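Nine-heme cytochrome C (Desulfovibrio desulfuricans, PDB 1OFW) carries electrons through nine covalently bound hemes and may form part of a transmembrane redox complex that delivers them to the cytoplasm for sulfate reduction. Local coordinates at residues P23-F35 with C130-Q143. Residues are numbered along the deposited sequence; the frame is centred on the assembly and turned at random.
Sequences PNPKGAAMKPVVF and CHNITPSMTPEQMQ. With HEC (heme c), chain G.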
ATOM      1  N   PRO A  23     -31.045   1.972  -8.864  1.00 31.82           N
ATOM      2  CA  PRO A  23     -31.326   0.829  -8.013  1.00 30.55           C
ATOM      3  C   PRO A  23     -30.264  -0.264  -8.149  1.00 28.89           C
ATOM      4  O   PRO A  23     -29.744  -0.544  -9.226  1.00 28.03           O
ATOM      5  CB  PRO A  23     -32.661   0.320  -8.571  1.00 37.87           C
ATOM      6  CG  PRO A  23     -33.324   1.545  -9.132  1.00 38.38           C
ATOM      7  CD  PRO A  23     -32.203   2.380  -9.685  1.00 38.29           C
ATOM      8  N   ASN A  24     -29.945  -0.857  -6.998  1.00 26.08           N
ATOM      9  CA  ASN A  24     -28.997  -1.969  -6.962  1.00 24.03           C
ATOM     10  C   ASN A  24     -29.500  -3.065  -6.050  1.00 23.04           C
ATOM     11  O   ASN A  24     -28.927  -3.414  -5.022  1.00 21.24           O
ATOM     12  CB  ASN A  24     -27.638  -1.439  -6.483  1.00 19.59           C
ATOM     13  CG  ASN A  24     -26.540  -2.439  -6.728  1.00 17.99           C
ATOM     14  OD1 ASN A  24     -26.691  -3.561  -7.186  1.00 19.28           O
ATOM     15  ND2 ASN A  24     -25.336  -2.005  -6.348  1.00 19.31           N
ATOM     16  N   PRO A  25     -30.637  -3.664  -6.411  1.00 25.06           N
ATOM     17  CA  PRO A  25     -31.291  -4.615  -5.527  1.00 25.95           C
ATOM     18  C   PRO A  25     -30.514  -5.896  -5.270  1.00 24.52           C
ATOM     19  O   PRO A  25     -30.756  -6.491  -4.206  1.00 26.64           O
ATOM     20  CB  PRO A  25     -32.591  -4.980  -6.277  1.00 30.20           C
ATOM     21  CG  PRO A  25     -32.355  -4.601  -7.691  1.00 30.50           C
ATOM     22  CD  PRO A  25     -31.353  -3.474  -7.679  1.00 30.27           C
ATOM     23  N   LYS A  26     -29.625  -6.327  -6.167  1.00 23.03           N
ATOM     24  CA  LYS A  26     -28.867  -7.533  -5.821  1.00 27.34           C
ATOM     25  C   LYS A  26     -27.570  -7.200  -5.104  1.00 23.05           C
ATOM     26  O   LYS A  26     -26.817  -8.114  -4.774  1.00 26.04           O
ATOM     27  CB  LYS A  26     -28.578  -8.396  -7.063  1.00 33.16           C
ATOM     28  CG  LYS A  26     -29.796  -9.285  -7.325  1.00 39.06           C
ATOM     29  CD  LYS A  26     -29.752 -10.008  -8.651  1.00 44.10           C
ATOM     30  CE  LYS A  26     -31.184 -10.287  -9.127  1.00 45.68           C
ATOM     31  NZ  LYS A  26     -31.277 -11.600  -9.819  1.00 47.19           N
ATOM     32  N   GLY A  27     -27.316  -5.932  -4.824  1.00 22.23           N
ATOM     33  CA  GLY A  27     -26.082  -5.610  -4.095  1.00 21.12           C
ATOM     34  C   GLY A  27     -24.847  -5.951  -4.913  1.00 19.67           C
ATOM     35  O   GLY A  27     -23.837  -6.464  -4.398  1.00 19.12           O
ATOM     36  N   ALA A  28     -24.951  -5.646  -6.194  1.00 18.77           N
ATOM     37  CA  ALA A  28     -23.845  -5.820  -7.128  1.00 19.41           C
ATOM     38  C   ALA A  28     -22.821  -4.740  -6.785  1.00 16.50           C
ATOM     39  O   ALA A  28     -23.013  -3.577  -7.130  1.00 19.78           O
ATOM     40  CB  ALA A  28     -24.352  -5.717  -8.561  1.00 20.04           C
ATOM     41  N   ALA A  29     -21.744  -5.084  -6.097  1.00 14.55           N
ATOM     42  CA  ALA A  29     -20.831  -4.117  -5.535  1.00 14.54           C
ATOM     43  C   ALA A  29     -19.659  -4.786  -4.819  1.00 14.59           C
ATOM     44  O   ALA A  29     -19.707  -5.962  -4.467  1.00 16.44           O
ATOM     45  CB  ALA A  29     -21.567  -3.267  -4.513  1.00 17.85           C
ATOM     46  N   MET A  30     -18.628  -3.973  -4.594  1.00 13.81           N
ATOM     47  CA  MET A  30     -17.586  -4.398  -3.665  1.00 14.52           C
ATOM     48  C   MET A  30     -18.145  -4.488  -2.247  1.00 16.48           C
ATOM     49  O   MET A  30     -19.185  -3.897  -1.927  1.00 15.92           O
ATOM     50  CB  MET A  30     -16.425  -3.393  -3.642  1.00 15.45           C
ATOM     51  CG  MET A  30     -15.767  -3.159  -4.992  1.00 16.03           C
ATOM     52  SD  MET A  30     -14.801  -4.576  -5.556  1.00 16.45           S
ATOM     53  CE  MET A  30     -13.458  -4.542  -4.373  1.00 16.83           C
ATOM     54  N   LYS A  31     -17.459  -5.188  -1.342  1.00 15.51           N
ATOM     55  CA  LYS A  31     -17.741  -5.083   0.079  1.00 14.96           C
ATOM     56  C   LYS A  31     -17.617  -3.622   0.466  1.00 16.82           C
ATOM     57  O   LYS A  31     -16.693  -2.938   0.021  1.00 15.12           O
ATOM     58  CB  LYS A  31     -16.764  -5.889   0.935  1.00 15.56           C
ATOM     59  CG  LYS A  31     -16.956  -7.397   0.748  1.00 17.57           C
ATOM     60  CD  LYS A  31     -15.918  -8.113   1.590  1.00 21.34           C
ATOM     61  CE  LYS A  31     -16.153  -9.611   1.560  1.00 26.11           C
ATOM     62  NZ  LYS A  31     -15.129 -10.244   2.458  1.00 34.70           N
ATOM     63  N   PRO A  32     -18.534  -3.094   1.280  1.00 12.72           N
ATOM     64  CA  PRO A  32     -18.328  -1.750   1.805  1.00 13.26           C
ATOM     65  C   PRO A  32     -17.022  -1.598   2.575  1.00 13.26           C
ATOM     66  O   PRO A  32     -16.435  -2.566   3.042  1.00 15.33           O
ATOM     67  CB  PRO A  32     -19.546  -1.544   2.706  1.00 17.49           C
ATOM     68  CG  PRO A  32     -20.590  -2.454   2.123  1.00 21.30           C
ATOM     69  CD  PRO A  32     -19.813  -3.691   1.672  1.00 15.94           C
ATOM     70  N   VAL A  33     -16.577  -0.368   2.692  1.00 12.30           N
ATOM     71  CA  VAL A  33     -15.317   0.003   3.355  1.00 12.26           C
ATOM     72  C   VAL A  33     -15.554   0.565   4.744  1.00 14.70           C
ATOM     73  O   VAL A  33     -16.341   1.512   4.874  1.00 15.08           O
ATOM     74  CB  VAL A  33     -14.581   1.040   2.501  1.00 12.95           C
ATOM     75  CG1 VAL A  33     -13.345   1.539   3.204  1.00 12.63           C
ATOM     76  CG2 VAL A  33     -14.223   0.456   1.131  1.00 16.41           C
ATOM     77  N   VAL A  34     -14.884   0.007   5.742  1.00 13.06           N
ATOM     78  CA  VAL A  34     -14.958   0.595   7.081  1.00 13.07           C
ATOM     79  C   VAL A  34     -13.723   1.474   7.253  1.00 13.75           C
ATOM     80  O   VAL A  34     -12.578   1.015   7.278  1.00 15.59           O
ATOM     81  CB  VAL A  34     -15.046  -0.455   8.176  1.00 13.84           C
ATOM     82  CG1 VAL A  34     -15.113   0.241   9.533  1.00 15.44           C
ATOM     83  CG2 VAL A  34     -16.272  -1.340   7.992  1.00 16.57           C
ATOM     84  N   PHE A  35     -13.929   2.770   7.305  1.00 13.00           N
ATOM     85  CA  PHE A  35     -12.925   3.795   7.384  1.00 11.23           C
ATOM     86  C   PHE A  35     -12.753   4.190   8.844  1.00 14.60           C
ATOM     87  O   PHE A  35     -13.734   4.557   9.493  1.00 13.33           O
ATOM     88  CB  PHE A  35     -13.347   4.995   6.539  1.00 13.03           C
ATOM     89  CG  PHE A  35     -12.400   6.170   6.645  1.00 12.21           C
ATOM     90  CD1 PHE A  35     -11.137   6.129   6.064  1.00 12.90           C
ATOM     91  CD2 PHE A  35     -12.728   7.315   7.330  1.00 13.24           C
ATOM     92  CE1 PHE A  35     -10.267   7.172   6.139  1.00 11.87           C
ATOM     93  CE2 PHE A  35     -11.839   8.363   7.392  1.00 12.72           C
ATOM     94  CZ  PHE A  35     -10.585   8.324   6.832  1.00 11.42           C
ATOM     95  N   CYS A 130      -9.138  -2.347   2.280  1.00 13.67           N
ATOM     96  CA  CYS A 130     -10.196  -1.368   2.464  1.00 12.30           C
ATOM     97  C   CYS A 130     -11.585  -1.992   2.394  1.00 12.74           C
ATOM     98  O   CYS A 130     -12.439  -1.643   3.206  1.00 15.48           O
ATOM     99  CB  CYS A 130     -10.062  -0.258   1.423  1.00 13.46           C
ATOM    100  SG  CYS A 130      -8.495   0.619   1.572  1.00 12.95           S
ATOM    101  N   HIS A 131     -11.870  -2.814   1.434  1.00 11.92           N
ATOM    102  CA  HIS A 131     -13.176  -3.451   1.216  1.00 13.78           C
ATOM    103  C   HIS A 131     -13.291  -4.645   2.156  1.00 14.02           C
ATOM    104  O   HIS A 131     -13.042  -5.798   1.815  1.00 14.71           O
ATOM    105  CB  HIS A 131     -13.313  -3.804  -0.272  1.00 13.96           C
ATOM    106  CG  HIS A 131     -13.372  -2.604  -1.174  1.00 14.05           C
ATOM    107  ND1 HIS A 131     -14.578  -1.919  -1.370  1.00 13.24           N
ATOM    108  CD2 HIS A 131     -12.461  -1.949  -1.929  1.00 13.20           C
ATOM    109  CE1 HIS A 131     -14.372  -0.916  -2.192  1.00 11.76           C
ATOM    110  NE2 HIS A 131     -13.092  -0.893  -2.562  1.00 12.99           N
ATOM    111  N   ASN A 132     -13.596  -4.299   3.398  1.00 18.01           N
ATOM    112  CA  ASN A 132     -13.231  -5.069   4.589  1.00 19.25           C
ATOM    113  C   ASN A 132     -14.377  -5.287   5.553  1.00 18.15           C
ATOM    114  O   ASN A 132     -14.112  -5.657   6.713  1.00 23.34           O
ATOM    115  CB  ASN A 132     -12.091  -4.297   5.277  1.00 18.89           C
ATOM    116  CG  ASN A 132     -12.470  -2.945   5.834  1.00 21.27           C
ATOM    117  OD1 ASN A 132     -13.620  -2.547   5.854  1.00 16.09           O
ATOM    118  ND2 ASN A 132     -11.530  -2.153   6.330  1.00 23.12           N
ATOM    119  N   ILE A 133     -15.608  -5.086   5.178  1.00 18.97           N
ATOM    120  CA  ILE A 133     -16.755  -5.200   6.087  1.00 19.99           C
ATOM    121  C   ILE A 133     -16.923  -6.521   6.811  1.00 21.75           C
ATOM    122  O   ILE A 133     -16.694  -7.596   6.269  1.00 21.48           O
ATOM    123  CB  ILE A 133     -18.102  -4.984   5.329  1.00 20.09           C
ATOM    124  CG1 ILE A 133     -19.254  -4.713   6.308  1.00 20.70           C
ATOM    125  CG2 ILE A 133     -18.460  -6.142   4.408  1.00 20.45           C
ATOM    126  CD1 ILE A 133     -19.138  -3.433   7.080  1.00 19.01           C
ATOM    127  N   THR A 134     -17.462  -6.429   8.037  1.00 19.85           N
ATOM    128  CA  THR A 134     -17.801  -7.597   8.810  1.00 21.08           C
ATOM    129  C   THR A 134     -18.773  -8.517   8.072  1.00 25.53           C
ATOM    130  O   THR A 134     -19.725  -8.086   7.434  1.00 23.05           O
ATOM    131  CB  THR A 134     -18.405  -7.288  10.191  1.00 22.49           C
ATOM    132  OG1 THR A 134     -18.898  -8.512  10.768  1.00 26.11           O
ATOM    133  CG2 THR A 134     -19.597  -6.352  10.076  1.00 23.27           C
ATOM    134  N   PRO A 135     -18.546  -9.837   8.159  1.00 31.33           N
ATOM    135  CA  PRO A 135     -19.512 -10.784   7.595  1.00 30.62           C
ATOM    136  C   PRO A 135     -20.885 -10.676   8.197  1.00 26.83           C
ATOM    137  O   PRO A 135     -21.854 -11.163   7.627  1.00 33.32           O
ATOM    138  CB  PRO A 135     -18.939 -12.152   7.991  1.00 37.03           C
ATOM    139  CG  PRO A 135     -17.469 -11.897   8.092  1.00 40.07           C
ATOM    140  CD  PRO A 135     -17.369 -10.533   8.730  1.00 35.41           C
ATOM    141  N   SER A 136     -21.040 -10.024   9.332  1.00 29.75           N
ATOM    142  CA  SER A 136     -22.350  -9.889   9.954  1.00 28.11           C
ATOM    143  C   SER A 136     -23.318  -8.967   9.236  1.00 32.85           C
ATOM    144  O   SER A 136     -24.544  -9.039   9.408  1.00 31.09           O
ATOM    145  CB  SER A 136     -22.133  -9.368  11.386  1.00 32.52           C
ATOM    146  OG  SER A 136     -21.305 -10.285  12.085  1.00 34.84           O
ATOM    147  N   MET A 137     -22.823  -8.034   8.414  1.00 24.87           N
ATOM    148  CA  MET A 137     -23.756  -7.168   7.684  1.00 24.81           C
ATOM    149  C   MET A 137     -24.711  -7.977   6.831  1.00 25.87           C
ATOM    150  O   MET A 137     -24.258  -8.873   6.125  1.00 24.14           O
ATOM    151  CB  MET A 137     -22.951  -6.214   6.783  1.00 22.21           C
ATOM    152  CG  MET A 137     -23.864  -5.308   5.971  1.00 21.66           C
ATOM    153  SD  MET A 137     -23.017  -4.362   4.710  1.00 22.55           S
ATOM    154  CE  MET A 137     -22.537  -5.592   3.538  1.00 19.62           C
ATOM    155  N   THR A 138     -26.006  -7.710   6.843  1.00 28.73           N
ATOM    156  CA  THR A 138     -26.922  -8.489   6.017  1.00 27.39           C
ATOM    157  C   THR A 138     -27.140  -7.839   4.666  1.00 25.84           C
ATOM    158  O   THR A 138     -26.870  -6.655   4.461  1.00 23.06           O
ATOM    159  CB  THR A 138     -28.325  -8.562   6.678  1.00 26.07           C
ATOM    160  OG1 THR A 138     -28.841  -7.219   6.763  1.00 26.16           O
ATOM    161  CG2 THR A 138     -28.288  -9.099   8.094  1.00 32.32           C
ATOM    162  N   PRO A 139     -27.696  -8.541   3.682  1.00 26.00           N
ATOM    163  CA  PRO A 139     -28.076  -7.882   2.430  1.00 23.25           C
ATOM    164  C   PRO A 139     -29.091  -6.769   2.594  1.00 22.20           C
ATOM    165  O   PRO A 139     -29.065  -5.778   1.863  1.00 22.24           O
ATOM    166  CB  PRO A 139     -28.700  -9.021   1.620  1.00 29.43           C
ATOM    167  CG  PRO A 139     -28.096 -10.258   2.196  1.00 30.77           C
ATOM    168  CD  PRO A 139     -27.951  -9.987   3.680  1.00 29.85           C
ATOM    169  N   GLU A 140     -30.007  -6.864   3.562  1.00 24.67           N
ATOM    170  CA  GLU A 140     -30.903  -5.743   3.842  1.00 24.31           C
ATOM    171  C   GLU A 140     -30.168  -4.496   4.342  1.00 21.22           C
ATOM    172  O   GLU A 140     -30.484  -3.362   3.932  1.00 22.17           O
ATOM    173  CB  GLU A 140     -31.952  -6.236   4.861  1.00 31.93           C
ATOM    174  CG  GLU A 140     -32.425  -7.656   4.517  1.00 39.12           C
ATOM    175  CD  GLU A 140     -31.661  -8.803   5.137  1.00 39.86           C
ATOM    176  OE1 GLU A 140     -31.650  -9.017   6.376  1.00 68.57           O
ATOM    177  OE2 GLU A 140     -31.026  -9.580   4.407  1.00 46.74           O
ATOM    178  N   GLN A 141     -29.189  -4.687   5.228  1.00 23.39           N
ATOM    179  CA  GLN A 141     -28.358  -3.568   5.684  1.00 24.71           C
ATOM    180  C   GLN A 141     -27.582  -2.945   4.526  1.00 20.24           C
ATOM    181  O   GLN A 141     -27.459  -1.738   4.384  1.00 19.14           O
ATOM    182  CB  GLN A 141     -27.418  -4.066   6.779  1.00 26.95           C
ATOM    183  CG  GLN A 141     -28.056  -4.101   8.163  1.00 27.11           C
ATOM    184  CD  GLN A 141     -27.189  -4.842   9.167  1.00 25.35           C
ATOM    185  OE1 GLN A 141     -26.412  -5.736   8.877  1.00 24.72           O
ATOM    186  NE2 GLN A 141     -27.359  -4.417  10.409  1.00 32.61           N
ATOM    187  N   MET A 142     -27.053  -3.784   3.639  1.00 21.32           N
ATOM    188  CA  MET A 142     -26.375  -3.242   2.429  1.00 18.34           C
ATOM    189  C   MET A 142     -27.270  -2.357   1.622  1.00 17.89           C
ATOM    190  O   MET A 142     -26.881  -1.289   1.164  1.00 20.94           O
ATOM    191  CB  MET A 142     -25.848  -4.451   1.633  1.00 18.49           C
ATOM    192  CG  MET A 142     -25.138  -4.040   0.339  1.00 20.17           C
ATOM    193  SD  MET A 142     -23.546  -3.248   0.689  1.00 21.08           S
ATOM    194  CE  MET A 142     -22.816  -3.233  -0.936  1.00 22.48           C
ATOM    195  N   GLN A 143     -28.554  -2.799   1.431  1.00 18.60           N
ATOM    196  CA  GLN A 143     -29.484  -1.991   0.670  1.00 18.78           C
ATOM    197  C   GLN A 143     -29.745  -0.646   1.321  1.00 16.45           C
ATOM    198  O   GLN A 143     -29.771   0.413   0.712  1.00 22.54           O
ATOM    199  CB  GLN A 143     -30.855  -2.691   0.495  1.00 23.75           C
ATOM    200  CG  GLN A 143     -30.776  -3.893  -0.451  1.00 26.76           C
ATOM    201  CD  GLN A 143     -30.373  -3.451  -1.849  1.00 22.35           C
ATOM    202  OE1 GLN A 143     -31.030  -2.583  -2.440  1.00 24.38           O
ATOM    203  NE2 GLN A 143     -29.257  -3.995  -2.320  1.00 21.75           N
TER
HETATM  204 FE   HEC G1298     -12.313   0.486  -3.816  1.00 13.18          FE
HETATM  205  CHA HEC G1298     -15.359   2.054  -3.895  1.00 13.46           C
HETATM  206  CHB HEC G1298     -13.224  -1.355  -6.536  1.00 13.40           C
HETATM  207  CHC HEC G1298      -9.268  -1.049  -3.788  1.00 12.89           C
HETATM  208  CHD HEC G1298     -11.413   2.381  -1.122  1.00 12.48           C
HETATM  209  NA  HEC G1298     -13.940   0.415  -4.972  1.00 12.87           N
HETATM  210  C1A HEC G1298     -15.124   1.164  -4.900  1.00 13.33           C
HETATM  211  C2A HEC G1298     -15.968   0.898  -6.042  1.00 14.61           C
HETATM  212  C3A HEC G1298     -15.355  -0.051  -6.763  1.00 15.18           C
HETATM  213  C4A HEC G1298     -14.094  -0.377  -6.101  1.00 13.81           C
HETATM  214  CMA HEC G1298     -15.832  -0.732  -8.060  1.00 17.17           C
HETATM  215  CAA HEC G1298     -17.287   1.627  -6.326  1.00 13.88           C
HETATM  216  CBA HEC G1298     -18.481   1.062  -5.528  1.00 15.13           C
HETATM  217  CGA HEC G1298     -18.869  -0.354  -5.901  1.00 17.88           C
HETATM  218  O1A HEC G1298     -19.206  -0.574  -7.105  1.00 19.88           O
HETATM  219  O2A HEC G1298     -18.869  -1.223  -4.994  1.00 17.77           O
HETATM  220  NB  HEC G1298     -11.445  -0.921  -4.931  1.00 13.67           N
HETATM  221  C1B HEC G1298     -11.986  -1.634  -5.988  1.00 14.93           C
HETATM  222  C2B HEC G1298     -11.072  -2.682  -6.398  1.00 13.11           C
HETATM  223  C3B HEC G1298      -9.964  -2.565  -5.629  1.00 13.10           C
HETATM  224  C4B HEC G1298     -10.189  -1.467  -4.723  1.00 13.34           C
HETATM  225  CMB HEC G1298     -11.401  -3.725  -7.481  1.00 15.78           C
HETATM  226  CAB HEC G1298      -8.683  -3.405  -5.604  1.00 12.75           C
HETATM  227  CBB HEC G1298      -8.074  -3.508  -7.039  1.00 14.45           C
HETATM  228  NC  HEC G1298     -10.697   0.614  -2.663  1.00 12.35           N
HETATM  229  C1C HEC G1298      -9.525  -0.104  -2.812  1.00 12.70           C
HETATM  230  C2C HEC G1298      -8.600   0.284  -1.785  1.00 11.95           C
HETATM  231  C3C HEC G1298      -9.194   1.233  -1.029  1.00 11.82           C
HETATM  232  C4C HEC G1298     -10.495   1.453  -1.597  1.00 10.44           C
HETATM  233  CMC HEC G1298      -7.214  -0.378  -1.635  1.00 11.44           C
HETATM  234  CAC HEC G1298      -8.687   1.903   0.262  1.00 11.02           C
HETATM  235  CBC HEC G1298      -7.300   2.566   0.104  1.00 13.46           C
HETATM  236  ND  HEC G1298     -13.208   1.892  -2.714  1.00 12.99           N
HETATM  237  C1D HEC G1298     -12.697   2.510  -1.594  1.00 12.41           C
HETATM  238  C2D HEC G1298     -13.733   3.316  -0.964  1.00 15.02           C
HETATM  239  C3D HEC G1298     -14.837   3.192  -1.719  1.00 13.90           C
HETATM  240  C4D HEC G1298     -14.512   2.356  -2.842  1.00 13.72           C
HETATM  241  CMD HEC G1298     -13.540   4.150   0.326  1.00 15.41           C
HETATM  242  CAD HEC G1298     -16.222   3.816  -1.436  1.00 12.98           C
HETATM  243  CBD HEC G1298     -17.048   2.874  -0.509  1.00 12.77           C
HETATM  244  CGD HEC G1298     -17.683   1.729  -1.244  1.00 15.79           C
HETATM  245  O1D HEC G1298     -17.486   0.516  -0.915  1.00 14.61           O
HETATM  246  O2D HEC G1298     -18.449   2.035  -2.198  1.00 14.54           O
HETATM  247  O   HOH W   1     -30.534  -0.498  -4.041  1.00 38.70           O
HETATM  248  O   HOH W   2     -14.506  -8.679   4.889  1.00 33.38           O
HETATM  249  O   HOH W   3     -17.213  -9.805   4.934  1.00 46.70           O
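Val33 and His131 bring the two backbones within 4.6 Å, CA to CA, where the start of strand 33-36 runs past the end of the CXXCH motif, Cys127 to His131; at the far end Gly27 faces Gln143 on helix 139-147. His131 exemplifies how an axial histidine is held from its far nitrogen as well as by the metal. Its NE2 binds the heme iron, while ND1 donates to Lys31 O at 2.7 Å, a bond lying in the ring plane and nearly straight (163°). Such a bond helps to fix the rotation of the imidazole and probably makes it a stronger electron donor to iron. CH-pi contacts offset toward the rim cover both faces: Met30 CE over one, 3.8 Å from the ring centroid, and Val33 CG2 over the opposite one. Met30 gets there with a chain folded back at chi2 and chi3, its CG and SD lying against the porphyrin, and its backbone N donates to propionate O2A. With Cys130 SG joined to heme CAC and His81 on the other side of the iron, this is the bis-histidine site of heme 5, in the class III cytochrome region. Next to it, Asn132 curls toward the strand, CG between its backbone N and carbonyl carbon (chi1 66°), and OD1 accepts from Val34 N at 2.9 Å. Pro32 is met by Met137 CE, at 3.8 Å from its CD, and by Met142 SD, at 3.4 Å from its CG, while Ile133 CD1 touches Val34 CG2; Val15 of strand 13-16 borders this apolar cluster. At the helix, Gln143 NE2 donates to Asn24 O at 2.8 Å, and Gly27 N reaches the same oxygen from the other face of its plane, closing a type I turn. A water links Gln143 OE1 to Asn24 N.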